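Local coordinates for cobalamin biosynthesis protein CobN (Mycobacterium tuberculosis, PDB 7C6O) that serves as the large, catalytic subunit of cobaltochelatase, which probably inserts cobalt into the corrin ring during cobalamin biosynthesis, at residues I1011-W1016 / E1195-E1199. Numbering follows the deposited sequence.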
loop_
_atom_site.group_PDB
_atom_site.type_symbol
_atom_site.label_atom_id
_atom_site.label_comp_id
_atom_site.label_asym_id
_atom_site.label_seq_id
_atom_site.Cartn_x
_atom_site.Cartn_y
_atom_site.Cartn_z
ATOM N N ILE A 1011 20.367 0.364 13.887
ATOM C CA ILE A 1011 21.219 1.543 13.738
ATOM C C ILE A 1011 20.861 2.598 14.779
ATOM O O ILE A 1011 21.742 3.263 15.340
ATOM C CB ILE A 1011 21.120 2.091 12.300
ATOM C CG1 ILE A 1011 22.219 1.494 11.416
ATOM C CG2 ILE A 1011 21.213 3.611 12.283
ATOM C CD1 ILE A 1011 22.194 -0.014 11.310
ATOM N N ASP A 1012 19.570 2.752 15.075
ATOM C CA ASP A 1012 19.158 3.735 16.072
ATOM C C ASP A 1012 19.568 3.321 17.480
ATOM O O ASP A 1012 19.894 4.181 18.304
ATOM C CB ASP A 1012 17.650 3.965 15.992
ATOM C CG ASP A 1012 17.260 4.845 14.822
ATOM O OD1 ASP A 1012 18.168 5.422 14.187
ATOM O OD2 ASP A 1012 16.051 4.961 14.534
ATOM N N SER A 1013 19.564 2.018 17.773
ATOM C CA SER A 1013 20.012 1.547 19.078
ATOM C C SER A 1013 21.525 1.598 19.221
ATOM O O SER A 1013 22.025 1.647 20.350
ATOM C CB SER A 1013 19.543 0.115 19.320
ATOM O OG SER A 1013 20.374 -0.801 18.626
ATOM N N ARG A 1014 22.253 1.561 18.107
ATOM C CA ARG A 1014 23.712 1.544 18.051
ATOM C C ARG A 1014 24.315 0.290 18.674
ATOM O O ARG A 1014 25.537 0.216 18.840
ATOM C CB ARG A 1014 24.318 2.798 18.701
ATOM C CG ARG A 1014 23.724 4.106 18.190
ATOM C CD ARG A 1014 24.542 5.314 18.628
ATOM N NE ARG A 1014 24.452 5.572 20.061
ATOM C CZ ARG A 1014 25.037 6.600 20.668
ATOM N NH1 ARG A 1014 25.755 7.466 19.963
ATOM N NH2 ARG A 1014 24.904 6.766 21.976
ATOM N N SER A 1015 23.499 -0.713 19.000
ATOM C CA SER A 1015 23.978 -1.917 19.684
ATOM C C SER A 1015 24.412 -2.986 18.678
ATOM O O SER A 1015 23.863 -4.088 18.611
ATOM C CB SER A 1015 22.903 -2.449 20.626
ATOM O OG SER A 1015 22.621 -1.519 21.658
ATOM N N TRP A 1016 25.432 -2.637 17.895
ATOM C CA TRP A 1016 26.003 -3.523 16.890
ATOM C C TRP A 1016 27.455 -3.122 16.679
ATOM O O TRP A 1016 27.864 -2.013 17.029
ATOM C CB TRP A 1016 25.226 -3.458 15.570
ATOM C CG TRP A 1016 25.331 -2.123 14.892
ATOM C CD1 TRP A 1016 24.579 -1.010 15.145
ATOM C CD2 TRP A 1016 26.250 -1.760 13.855
ATOM N NE1 TRP A 1016 24.973 0.022 14.323
ATOM C CE2 TRP A 1016 25.996 -0.414 13.522
ATOM C CE3 TRP A 1016 27.259 -2.446 13.170
ATOM C CZ2 TRP A 1016 26.718 0.261 12.540
ATOM C CZ3 TRP A 1016 27.973 -1.775 12.195
ATOM C CH2 TRP A 1016 27.701 -0.435 11.889
ATOM N N GLU A 1195 26.093 13.845 16.872
ATOM C CA GLU A 1195 26.318 12.537 17.475
ATOM C C GLU A 1195 26.543 11.469 16.410
ATOM O O GLU A 1195 27.444 10.631 16.541
ATOM C CB GLU A 1195 25.134 12.169 18.365
ATOM C CG GLU A 1195 25.503 11.354 19.587
ATOM C CD GLU A 1195 24.307 11.078 20.473
ATOM O OE1 GLU A 1195 23.314 10.511 19.972
ATOM O OE2 GLU A 1195 24.355 11.441 21.666
ATOM N N ARG A 1196 25.740 11.486 15.343
ATOM C CA ARG A 1196 25.867 10.456 14.317
ATOM C C ARG A 1196 27.184 10.582 13.559
ATOM O O ARG A 1196 27.818 9.571 13.236
ATOM C CB ARG A 1196 24.684 10.516 13.350
ATOM C CG ARG A 1196 24.613 9.322 12.408
ATOM C CD ARG A 1196 24.193 8.064 13.151
ATOM N NE ARG A 1196 22.757 8.057 13.419
ATOM C CZ ARG A 1196 22.138 7.145 14.160
ATOM N NH1 ARG A 1196 22.829 6.162 14.724
ATOM N NH2 ARG A 1196 20.828 7.218 14.339
ATOM N N LEU A 1197 27.611 11.811 13.262
ATOM C CA LEU A 1197 28.880 11.992 12.564
ATOM C C LEU A 1197 30.051 11.570 13.442
ATOM O O LEU A 1197 31.014 10.963 12.957
ATOM C CB LEU A 1197 29.025 13.445 12.110
ATOM C CG LEU A 1197 28.003 13.886 11.055
ATOM C CD1 LEU A 1197 27.875 15.401 11.003
ATOM C CD2 LEU A 1197 28.379 13.332 9.684
ATOM N N LEU A 1198 29.979 11.862 14.743
ATOM C CA LEU A 1198 30.987 11.353 15.663
ATOM C C LEU A 1198 30.936 9.834 15.768
ATOM O O LEU A 1198 31.977 9.197 15.964
ATOM C CB LEU A 1198 30.816 11.999 17.038
ATOM C CG LEU A 1198 31.295 13.446 17.124
ATOM C CD1 LEU A 1198 30.727 14.126 18.356
ATOM C CD2 LEU A 1198 32.816 13.495 17.142
ATOM N N GLU A 1199 29.747 9.234 15.633
ATOM C CA GLU A 1199 29.670 7.775 15.621
ATOM C C GLU A 1199 30.338 7.197 14.377
ATOM O O GLU A 1199 31.013 6.163 14.454
ATOM C CB GLU A 1199 28.215 7.306 15.707
ATOM C CG GLU A 1199 28.073 5.783 15.629
ATOM C CD GLU A 1199 26.630 5.305 15.610
ATOM O OE1 GLU A 1199 26.423 4.074 15.569
ATOM O OE2 GLU A 1199 25.710 6.151 15.633
HETATM O O HOH W 1 24.288 2.751 14.834
HETATM O O HOH W 2 25.026 8.241 16.967
#
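Arg1196 reaches from helix 1187-1203 to the C-terminal end of helix 1007-1013, where it meets Ile1011, Asp1012 and Arg1014. CG stands anti to the backbone N (chi1 -170°), and bends at chi2 and chi3 (72° and 77°) bring the guanidinium across. NE is taken by a salt bridge to Asp1148. NH1 donates to the backbone O of Ile1011 at 3.2 Å, from above the carbonyl plane, and to OE2 of Glu1199 at 3.0 Å, on its syn side. NH2 makes a weak, bent bond to Asp1012 OD1, part of a salt bridge, while Ile1011 CG2 lies over one guanidinium face.

Arg1014, with positive phi just past the helix end, sends out a chain bent at chi3. Its CB lies 4.0 Å from Glu1199 OE1, CG 3.8 Å from both oxygens of that carboxylate, and CD 3.3 Å from Glu1199 OE2, the guanidinium and carboxylate planes nearly perpendicular. At the tip, NH1 is joined to Glu1199 OE2 through a water; Glu1195 OE1 sits over the guanidinium face, a long salt bridge of 3.9 Å to NH1 without a directed N-H.

A second water donates to Ile1011 O (2.6 Å) and Glu1199 OE1 and accepts from Trp1016 NE1 in the plane of the indole. Arg1203, on the same helix, adds a salt bridge to Glu1199 OE1 and a cation-pi contact with Trp1016. Ile1011 O receives the Arg1196 N-H and a water, besides a weak bond from Arg1014 N. Glu1199 OE2, shared by Arg1196 and the water on Arg1014, probably offsets the nearness of these two like charges in a polar, partly water-mediated helix-end junction.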